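Ubiquinone biosynthesis accessory factor UbiJ (Escherichia coli, PDB 6H6O) binds hydrophobic ubiquinone biosynthetic intermediates through its SCP2 domain and is required for aerobic ubiquinone synthesis and for stability of the Ubi complex. Local coordinates at residues T28-S33 with V120-L125; A35-R40 with F63-V68; L89-D94 with S104-V109. All coordinates share one frame; numbering follows the deposited sequence. Where two conformers were deposited one is given.

How the interactions relate
The three contacts illustrate how chemistry follows depth in a small α/β domain. Interaction 1 is partly buried and apolar, joining helix 14-30 to helix 113-128. Interactions 2 and 3 lie at the surface and rely on charge, one through a long lysine-glutamate pair and a water, the other through a short salt bridge. Interactions 1 and 2 adjoin: R40 of helix 37-41 bonds to S33 O, and Y31 OH to S64 O. Interaction 3 has its centre about 17 Å from that of interaction 1, yet a calcium ion ties them, with D124 and R93 as ligands. Interactions 2 and 3 do not touch; their nearest atoms are about 11 Å apart.

Interaction 1 (T28-S33 with V120-L125); sequences TFLYRS and VALADL. With CA (calcium ion), chain H.
The F29 ring presents its outer end to A123, with CZ 3.9 Å from A123 O and CE2 4.3 Å from A123 CB. A123 O approaches the ring obliquely, and the contact is one of van der Waals packing. With CG anti to the backbone N (chi1 -176°), the ring extends off its helix to reach A123. On the dimer side it meets the ring of F14 of the second subunit, the two planes inclined at about 55°.

L30 supplies the more buried half of the contact. One branch does most of the work: CD2 packs 3.9 Å from L122 CG and 4.0 Å from A123 CA, while CD1 comes to 4.2 Å from L122 CD2. The two leucine side chains cross obliquely, and L30 also touches F119 and A126, about one turn before and one turn after A123 on helix 113-128. This is helix-to-helix packing within the SCP2 domain, near the C-terminal end of helix 14-30, where the chain turns toward helix 37-41; L122 reaches A39 and R40 of that short helix as well.

Away from this apolar seam, D124 points from helix 113-128 toward a calcium ion and binds it through OD1 at 2.7 Å. R93 O, E127 OE1 and two waters are its other ligands, so the metal links this helix to the 89-94 loop.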
loop_
_atom_site.group_PDB
_atom_site.type_symbol
_atom_site.label_atom_id
_atom_site.label_comp_id
_atom_site.label_asym_id
_atom_site.label_seq_id
_atom_site.Cartn_x
_atom_site.Cartn_y
_atom_site.Cartn_z
ATOM N N THR A 28 -10.681 5.425 -8.133
ATOM C CA THR A 28 -11.843 5.826 -7.330
ATOM C C THR A 28 -11.619 7.201 -6.678
ATOM O O THR A 28 -12.541 8.021 -6.620
ATOM C CB THR A 28 -12.175 4.745 -6.282
ATOM O OG1 THR A 28 -12.307 3.480 -6.941
ATOM C CG2 THR A 28 -13.453 5.069 -5.491
ATOM N N PHE A 29 -10.394 7.464 -6.224
ATOM C CA PHE A 29 -10.065 8.713 -5.532
ATOM C C PHE A 29 -9.938 9.941 -6.457
ATOM O O PHE A 29 -10.457 11.028 -6.131
ATOM C CB PHE A 29 -8.791 8.518 -4.686
ATOM C CG PHE A 29 -8.364 9.686 -3.823
ATOM C CD1 PHE A 29 -9.187 10.160 -2.800
ATOM C CD2 PHE A 29 -7.126 10.291 -4.012
ATOM C CE1 PHE A 29 -8.777 11.224 -1.982
ATOM C CE2 PHE A 29 -6.730 11.376 -3.212
ATOM C CZ PHE A 29 -7.556 11.831 -2.203
ATOM N N LEU A 30 -9.307 9.750 -7.621
ATOM C CA LEU A 30 -8.964 10.824 -8.549
ATOM C C LEU A 30 -9.815 10.960 -9.793
ATOM O O LEU A 30 -9.973 12.080 -10.269
ATOM C CB LEU A 30 -7.484 10.695 -8.979
ATOM C CG LEU A 30 -6.417 10.657 -7.868
ATOM C CD1 LEU A 30 -5.055 10.373 -8.456
ATOM C CD2 LEU A 30 -6.385 11.981 -7.031
ATOM N N TYR A 31 -10.341 9.857 -10.339
ATOM C CA TYR A 31 -11.073 9.892 -11.608
ATOM C C TYR A 31 -12.586 9.760 -11.532
ATOM O O TYR A 31 -13.252 9.920 -12.563
ATOM C CB TYR A 31 -10.524 8.799 -12.540
ATOM C CG TYR A 31 -9.277 9.226 -13.268
ATOM C CD1 TYR A 31 -8.024 9.138 -12.661
ATOM C CD2 TYR A 31 -9.348 9.743 -14.560
ATOM C CE1 TYR A 31 -6.872 9.553 -13.329
ATOM C CE2 TYR A 31 -8.203 10.116 -15.248
ATOM C CZ TYR A 31 -6.970 10.015 -14.632
ATOM O OH TYR A 31 -5.855 10.378 -15.323
ATOM N N ARG A 32 -13.136 9.444 -10.354
ATOM C CA ARG A 32 -14.583 9.251 -10.230
ATOM C C ARG A 32 -15.357 10.585 -10.366
ATOM O O ARG A 32 -16.428 10.600 -10.970
ATOM C CB ARG A 32 -14.910 8.568 -8.891
ATOM C CG ARG A 32 -16.370 8.211 -8.663
ATOM C CD ARG A 32 -16.517 7.416 -7.377
ATOM N NE ARG A 32 -17.918 7.104 -7.079
ATOM C CZ ARG A 32 -18.545 5.996 -7.469
ATOM N NH1 ARG A 32 -19.821 5.804 -7.158
ATOM N NH2 ARG A 32 -17.904 5.078 -8.183
ATOM N N SER A 33 -14.812 11.681 -9.817
ATOM C CA SER A 33 -15.528 12.954 -9.843
ATOM C C SER A 33 -15.305 13.783 -11.110
ATOM O O SER A 33 -14.173 14.190 -11.387
ATOM C CB SER A 33 -15.219 13.780 -8.608
ATOM O OG SER A 33 -15.879 15.033 -8.722
ATOM N N VAL A 120 0.194 16.169 -6.926
ATOM C CA VAL A 120 -0.055 16.605 -5.540
ATOM C C VAL A 120 -1.240 17.621 -5.509
ATOM O O VAL A 120 -2.142 17.489 -4.674
ATOM C CB VAL A 120 1.263 17.118 -4.875
ATOM C CG1 VAL A 120 1.008 17.786 -3.514
ATOM C CG2 VAL A 120 2.291 15.984 -4.760
ATOM N N ALA A 121 -1.259 18.577 -6.465
ATOM C CA ALA A 121 -2.347 19.557 -6.612
ATOM C C ALA A 121 -3.675 18.814 -6.868
ATOM O O ALA A 121 -4.686 19.160 -6.259
ATOM C CB ALA A 121 -2.045 20.511 -7.752
ATOM N N LEU A 122 -3.669 17.784 -7.744
ATOM C CA LEU A 122 -4.851 16.963 -8.035
ATOM C C LEU A 122 -5.323 16.222 -6.784
ATOM O O LEU A 122 -6.524 16.279 -6.485
ATOM C CB LEU A 122 -4.601 15.978 -9.213
ATOM C CG LEU A 122 -5.672 14.902 -9.485
ATOM C CD1 LEU A 122 -7.045 15.511 -9.790
ATOM C CD2 LEU A 122 -5.227 13.950 -10.597
ATOM N N ALA A 123 -4.406 15.563 -6.035
ATOM C CA ALA A 123 -4.780 14.853 -4.802
ATOM C C ALA A 123 -5.383 15.830 -3.765
ATOM O O ALA A 123 -6.364 15.481 -3.090
ATOM C CB ALA A 123 -3.569 14.131 -4.221
ATOM N N ASP A 124 -4.808 17.056 -3.675
ATOM C CA ASP A 124 -5.292 18.104 -2.768
ATOM C C ASP A 124 -6.740 18.492 -3.148
ATOM O O ASP A 124 -7.616 18.526 -2.287
ATOM C CB ASP A 124 -4.367 19.332 -2.823
ATOM C CG ASP A 124 -4.556 20.331 -1.681
ATOM O OD1 ASP A 124 -5.280 20.003 -0.718
ATOM O OD2 ASP A 124 -3.966 21.439 -1.752
ATOM N N LEU A 125 -7.004 18.666 -4.458
ATOM C CA LEU A 125 -8.341 19.024 -4.928
ATOM C C LEU A 125 -9.314 17.860 -4.791
ATOM O O LEU A 125 -10.504 18.093 -4.566
ATOM C CB LEU A 125 -8.288 19.554 -6.360
ATOM C CG LEU A 125 -7.632 20.954 -6.492
ATOM C CD1 LEU A 125 -7.358 21.298 -7.936
ATOM C CD2 LEU A 125 -8.500 22.060 -5.861
HETATM CA CA CA H . -4.491 18.380 1.247
HETATM O O HOH W 1 -3.851 16.270 -0.102
HETATM O O HOH W 2 -6.077 20.251 2.019
#

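Interaction 2 (A35-R40 with F63-V68); sequences ALKTAR and FSERQV
Water 3 is gripped from both segments: it accepts from R40 NE at 2.9 Å and donates to E65 O at 2.7 Å, making a one-water bridge between a side chain and a loop carbonyl. The water sits in the plane of the R40 guanidinium, at its edge. One face of that flat group lies against the L36-K37 peptide at the start of its helix, with L36 C 4.0 Å above the plane over the centre and K37 N nearer the rim. The bend at chi3 (-53°) folds the guanidinium back over this peptide. R40 NH1, meanwhile, bonds to L30 O at the end of helix 14-30 and to S33 O in the loop after it. Covered on one face and hydrogen-bonded through NE and NH1, the guanidinium is probably restrained from turning.

Farther out, K37 and E65 reach toward each other as two extended chains that meet at a slant. Their salt bridge is long, K37 NZ to E65 OE1 being 4.0 Å; K37 CE, at 3.8 Å from E65 OE1, is slightly nearer that oxygen than NZ. Both residues are exposed, and the attraction between them is likely to be softened by solvent.

The loop that carries E65 is closed by S64 N, which donates to Q67 O at 2.9 Å; in one of two conformers S64 OG adds a bond to Q67 O at 2.8 Å. This closure belongs to the connection of a β-hairpin, made with antiparallel strands 58-63 and 68-71 at one margin, within this chain, of the SCP2 sheet.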
loop_
_atom_site.group_PDB
_atom_site.type_symbol
_atom_site.label_atom_id
_atom_site.label_comp_id
_atom_site.label_asym_id
_atom_site.label_seq_id
_atom_site.Cartn_x
_atom_site.Cartn_y
_atom_site.Cartn_z
ATOM N N ALA A 35 -15.913 16.883 -11.367
ATOM C CA ALA A 35 -15.481 18.221 -10.949
ATOM C C ALA A 35 -13.950 18.419 -11.091
ATOM O O ALA A 35 -13.493 19.558 -11.200
ATOM C CB ALA A 35 -15.909 18.497 -9.510
ATOM N N LEU A 36 -13.178 17.318 -11.037
ATOM C CA LEU A 36 -11.706 17.366 -11.111
ATOM C C LEU A 36 -11.114 17.375 -12.526
ATOM O O LEU A 36 -9.881 17.385 -12.673
ATOM C CB LEU A 36 -11.109 16.200 -10.304
ATOM C CG LEU A 36 -11.489 16.103 -8.835
ATOM C CD1 LEU A 36 -10.872 14.875 -8.219
ATOM C CD2 LEU A 36 -11.062 17.351 -8.069
ATOM N N LYS A 37 -11.973 17.358 -13.553
ATOM C CA LYS A 37 -11.538 17.279 -14.948
ATOM C C LYS A 37 -10.411 18.262 -15.320
ATOM O O LYS A 37 -9.420 17.827 -15.901
ATOM C CB LYS A 37 -12.719 17.413 -15.916
ATOM C CG LYS A 37 -12.368 16.947 -17.334
ATOM C CD LYS A 37 -13.505 17.078 -18.322
ATOM C CE LYS A 37 -13.164 16.408 -19.635
ATOM N NZ LYS A 37 -14.283 16.533 -20.609
ATOM N N THR A 38 -10.525 19.558 -14.954
ATOM C CA THR A 38 -9.470 20.526 -15.347
ATOM C C THR A 38 -8.136 20.258 -14.643
ATOM O O THR A 38 -7.074 20.495 -15.233
ATOM C CB THR A 38 -9.915 21.972 -15.187
ATOM O OG1 THR A 38 -10.124 22.216 -13.807
ATOM C CG2 THR A 38 -11.156 22.309 -16.015
ATOM N N ALA A 39 -8.189 19.743 -13.395
ATOM C CA ALA A 39 -6.984 19.401 -12.642
ATOM C C ALA A 39 -6.338 18.146 -13.247
ATOM O O ALA A 39 -5.118 18.099 -13.367
ATOM C CB ALA A 39 -7.336 19.166 -11.185
ATOM N N ARG A 40 -7.140 17.154 -13.669
ATOM C CA ARG A 40 -6.586 15.940 -14.307
ATOM C C ARG A 40 -5.971 16.242 -15.669
ATOM O O ARG A 40 -4.976 15.603 -16.032
ATOM C CB ARG A 40 -7.642 14.854 -14.460
ATOM C CG ARG A 40 -8.057 14.252 -13.123
ATOM C CD ARG A 40 -8.951 13.032 -13.259
ATOM N NE ARG A 40 -10.118 13.281 -14.112
ATOM C CZ ARG A 40 -11.365 13.438 -13.675
ATOM N NH1 ARG A 40 -11.642 13.343 -12.377
ATOM N NH2 ARG A 40 -12.343 13.682 -14.529
ATOM N N PHE A 63 -1.195 8.423 -17.025
ATOM C CA PHE A 63 -2.435 9.189 -16.970
ATOM C C PHE A 63 -3.130 9.373 -18.322
ATOM O O PHE A 63 -2.549 9.946 -19.242
ATOM C CB PHE A 63 -2.191 10.551 -16.293
ATOM C CG PHE A 63 -1.658 10.458 -14.885
ATOM C CD1 PHE A 63 -2.529 10.394 -13.796
ATOM C CD2 PHE A 63 -0.287 10.434 -14.641
ATOM C CE1 PHE A 63 -2.033 10.286 -12.479
ATOM C CE2 PHE A 63 0.207 10.328 -13.335
ATOM C CZ PHE A 63 -0.673 10.260 -12.257
ATOM N N SER A 64 -4.385 8.887 -18.437
ATOM C CA SER A 64 -5.193 9.090 -19.640
ATOM C C SER A 64 -6.452 9.897 -19.238
ATOM O O SER A 64 -6.580 10.264 -18.067
ATOM C CB SER A 64 -5.517 7.765 -20.338
ATOM O OG SER A 64 -6.420 6.951 -19.614
ATOM N N GLU A 65 -7.343 10.209 -20.187
ATOM C CA GLU A 65 -8.534 11.011 -19.894
ATOM C C GLU A 65 -9.524 10.313 -18.926
ATOM O O GLU A 65 -10.041 10.969 -18.044
ATOM C CB GLU A 65 -9.243 11.483 -21.169
ATOM C CG GLU A 65 -10.219 12.625 -20.902
ATOM C CD GLU A 65 -11.264 12.884 -21.966
ATOM O OE1 GLU A 65 -11.571 14.073 -22.217
ATOM O OE2 GLU A 65 -11.803 11.900 -22.522
ATOM N N ARG A 66 -9.744 9.014 -19.052
ATOM C CA ARG A 66 -10.758 8.353 -18.211
ATOM C C ARG A 66 -10.194 7.578 -17.031
ATOM O O ARG A 66 -10.957 7.184 -16.139
ATOM C CB ARG A 66 -11.662 7.462 -19.075
ATOM C CG ARG A 66 -12.513 8.279 -20.056
ATOM C CD ARG A 66 -13.762 7.528 -20.495
ATOM N NE ARG A 66 -13.487 6.537 -21.537
ATOM C CZ ARG A 66 -13.777 6.700 -22.825
ATOM N NH1 ARG A 66 -14.356 7.819 -23.247
ATOM N NH2 ARG A 66 -13.496 5.744 -23.700
ATOM N N GLN A 67 -8.874 7.341 -17.022
ATOM C CA GLN A 67 -8.259 6.635 -15.904
ATOM C C GLN A 67 -6.769 6.794 -15.863
ATOM O O GLN A 67 -6.159 7.267 -16.839
ATOM C CB GLN A 67 -8.583 5.125 -15.984
ATOM C CG GLN A 67 -7.928 4.391 -17.163
ATOM C CD GLN A 67 -8.417 2.971 -17.265
ATOM O OE1 GLN A 67 -7.873 2.075 -16.624
ATOM N NE2 GLN A 67 -9.409 2.734 -18.112
ATOM N N VAL A 68 -6.180 6.324 -14.750
ATOM C CA VAL A 68 -4.731 6.202 -14.595
ATOM C C VAL A 68 -4.477 4.692 -14.542
ATOM O O VAL A 68 -5.230 3.929 -13.901
ATOM C CB VAL A 68 -4.156 6.950 -13.352
ATOM C CG1 VAL A 68 -4.885 6.551 -12.063
ATOM C CG2 VAL A 68 -2.637 6.743 -13.212
HETATM O O HOH W 3 -10.089 13.502 -17.034
#

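Interaction 3 (L89-D94 with S104-V109); sequences LPKLRD and SGELEV. With CA (calcium ion), chain H.
K91 NZ donates to E106 OE2 at 2.8 Å in a salt bridge that is the closest approach between the two segments. The nitrogen arrives nearly along the C-O axis of the carboxylate oxygen, and the two side chains cross at about a right angle. K91 gets there fully extended, with CG anti to the carbonyl carbon (chi1 -63°). The second carboxylate oxygen, E106 OE1, has S104 OG 3.1 Å away, but that hydroxyl also has L101 O within reach, which leaves the destination of its one proton unsettled. Were K91 replaced by an alanine, the E106 OE2 oxygen would probably lose its positive mate and the carboxylate would be freer to turn.

Two backbone carbonyls of 89-94, K91 O and R93 O, are also engaged. L92 is the centre of an inverse gamma turn, in which R93 N makes a weak bond to K91 O at 2.8 Å; Q97 NE2 donates to that same oxygen. R93 O is a calcium ligand at 2.5 Å, the loop's share of the site. The R93 guanidinium lies with one face over P90 O, 3.4 Å from its plane.

Between the two segments runs helix 95-104, and both of its ends carry recognised signals. At the start, D94 is the N-cap, its OD1 accepting from Q97 N. At the finish, G105 takes positive phi in a Schellman motif, which turns the chain out of the helix and into strand 107-111, an outermost strand, within this chain, of the SCP2 sheet.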
loop_
_atom_site.group_PDB
_atom_site.type_symbol
_atom_site.label_atom_id
_atom_site.label_comp_id
_atom_site.label_asym_id
_atom_site.label_seq_id
_atom_site.Cartn_x
_atom_site.Cartn_y
_atom_site.Cartn_z
ATOM N N LEU A 89 4.384 9.722 1.754
ATOM C CA LEU A 89 3.016 9.795 1.199
ATOM C C LEU A 89 1.994 10.551 2.099
ATOM O O LEU A 89 1.382 11.494 1.597
ATOM C CB LEU A 89 2.497 8.389 0.809
ATOM C CG LEU A 89 1.061 8.248 0.286
ATOM C CD1 LEU A 89 0.878 8.938 -1.068
ATOM C CD2 LEU A 89 0.669 6.775 0.180
ATOM N N PRO A 90 1.815 10.250 3.412
ATOM C CA PRO A 90 0.852 11.046 4.203
ATOM C C PRO A 90 1.253 12.519 4.392
ATOM O O PRO A 90 0.440 13.314 4.871
ATOM C CB PRO A 90 0.760 10.292 5.534
ATOM C CG PRO A 90 2.023 9.542 5.631
ATOM C CD PRO A 90 2.447 9.196 4.236
ATOM N N LYS A 91 2.492 12.892 3.996
ATOM C CA LYS A 91 2.994 14.273 4.117
ATOM C C LYS A 91 2.681 15.124 2.895
ATOM O O LYS A 91 2.779 16.349 2.983
ATOM C CB LYS A 91 4.511 14.306 4.357
ATOM C CG LYS A 91 4.966 13.651 5.649
ATOM C CD LYS A 91 6.457 13.596 5.743
ATOM C CE LYS A 91 6.892 12.859 6.982
ATOM N NZ LYS A 91 8.362 12.886 7.134
ATOM N N LEU A 92 2.404 14.495 1.741
ATOM C CA LEU A 92 2.132 15.199 0.495
ATOM C C LEU A 92 0.717 15.838 0.475
ATOM O O LEU A 92 -0.082 15.573 -0.426
ATOM C CB LEU A 92 2.399 14.276 -0.723
ATOM C CG LEU A 92 3.856 13.819 -0.938
ATOM C CD1 LEU A 92 3.938 12.700 -1.971
ATOM C CD2 LEU A 92 4.725 14.958 -1.400
ATOM N N ARG A 93 0.439 16.710 1.466
ATOM C CA ARG A 93 -0.845 17.404 1.642
ATOM C C ARG A 93 -1.096 18.493 0.599
ATOM O O ARG A 93 -2.241 18.677 0.182
ATOM C CB ARG A 93 -0.967 17.981 3.062
ATOM C CG ARG A 93 -0.970 16.920 4.158
ATOM C CD ARG A 93 -0.845 17.529 5.542
ATOM N NE ARG A 93 -0.824 16.502 6.585
ATOM C CZ ARG A 93 0.280 15.933 7.063
ATOM N NH1 ARG A 93 0.200 15.010 8.012
ATOM N NH2 ARG A 93 1.472 16.284 6.594
ATOM N N ASP A 94 -0.038 19.224 0.194
ATOM C CA ASP A 94 -0.114 20.321 -0.782
ATOM C C ASP A 94 1.270 20.644 -1.365
ATOM O O ASP A 94 2.261 20.042 -0.943
ATOM C CB ASP A 94 -0.747 21.587 -0.143
ATOM C CG ASP A 94 -0.224 21.957 1.236
ATOM O OD1 ASP A 94 1.006 21.861 1.454
ATOM O OD2 ASP A 94 -1.039 22.391 2.080
ATOM N N SER A 104 14.275 19.290 1.820
ATOM C CA SER A 104 14.890 18.460 2.853
ATOM C C SER A 104 15.565 17.181 2.310
ATOM O O SER A 104 16.276 16.507 3.056
ATOM C CB SER A 104 13.858 18.099 3.920
ATOM O OG SER A 104 12.881 17.222 3.381
ATOM N N GLY A 105 15.309 16.854 1.047
ATOM C CA GLY A 105 15.851 15.645 0.431
ATOM C C GLY A 105 15.077 14.382 0.788
ATOM O O GLY A 105 15.520 13.270 0.479
ATOM N N GLU A 106 13.909 14.534 1.447
ATOM C CA GLU A 106 13.022 13.414 1.792
ATOM C C GLU A 106 12.383 12.849 0.517
ATOM O O GLU A 106 12.070 11.662 0.448
ATOM C CB GLU A 106 11.936 13.848 2.771
ATOM C CG GLU A 106 12.437 14.008 4.194
ATOM C CD GLU A 106 11.378 14.475 5.164
ATOM O OE1 GLU A 106 11.413 15.658 5.574
ATOM O OE2 GLU A 106 10.489 13.659 5.489
ATOM N N LEU A 107 12.209 13.696 -0.491
ATOM C CA LEU A 107 11.687 13.307 -1.795
ATOM C C LEU A 107 12.653 13.813 -2.864
ATOM O O LEU A 107 12.936 15.004 -2.901
ATOM C CB LEU A 107 10.284 13.892 -2.034
ATOM C CG LEU A 107 9.652 13.525 -3.379
ATOM C CD1 LEU A 107 8.727 12.344 -3.256
ATOM C CD2 LEU A 107 8.903 14.667 -3.940
ATOM N N GLU A 108 13.167 12.913 -3.701
ATOM C CA GLU A 108 14.073 13.273 -4.792
ATOM C C GLU A 108 13.274 13.246 -6.083
ATOM O O GLU A 108 12.523 12.299 -6.323
ATOM C CB GLU A 108 15.262 12.296 -4.866
ATOM C CG GLU A 108 16.314 12.687 -5.888
ATOM C CD GLU A 108 17.312 11.610 -6.269
ATOM O OE1 GLU A 108 17.732 10.835 -5.380
ATOM O OE2 GLU A 108 17.702 11.570 -7.459
ATOM N N VAL A 109 13.411 14.300 -6.896
ATOM C CA VAL A 109 12.701 14.401 -8.176
ATOM C C VAL A 109 13.677 14.430 -9.355
ATOM O O VAL A 109 14.645 15.189 -9.354
ATOM C CB VAL A 109 11.709 15.596 -8.231
ATOM C CG1 VAL A 109 10.938 15.612 -9.552
ATOM C CG2 VAL A 109 10.736 15.573 -7.059
HETATM CA CA CA H . -4.491 18.380 1.247
HETATM O O HOH W 1 -3.851 16.270 -0.102
HETATM O O HOH W 2 -6.077 20.251 2.019
#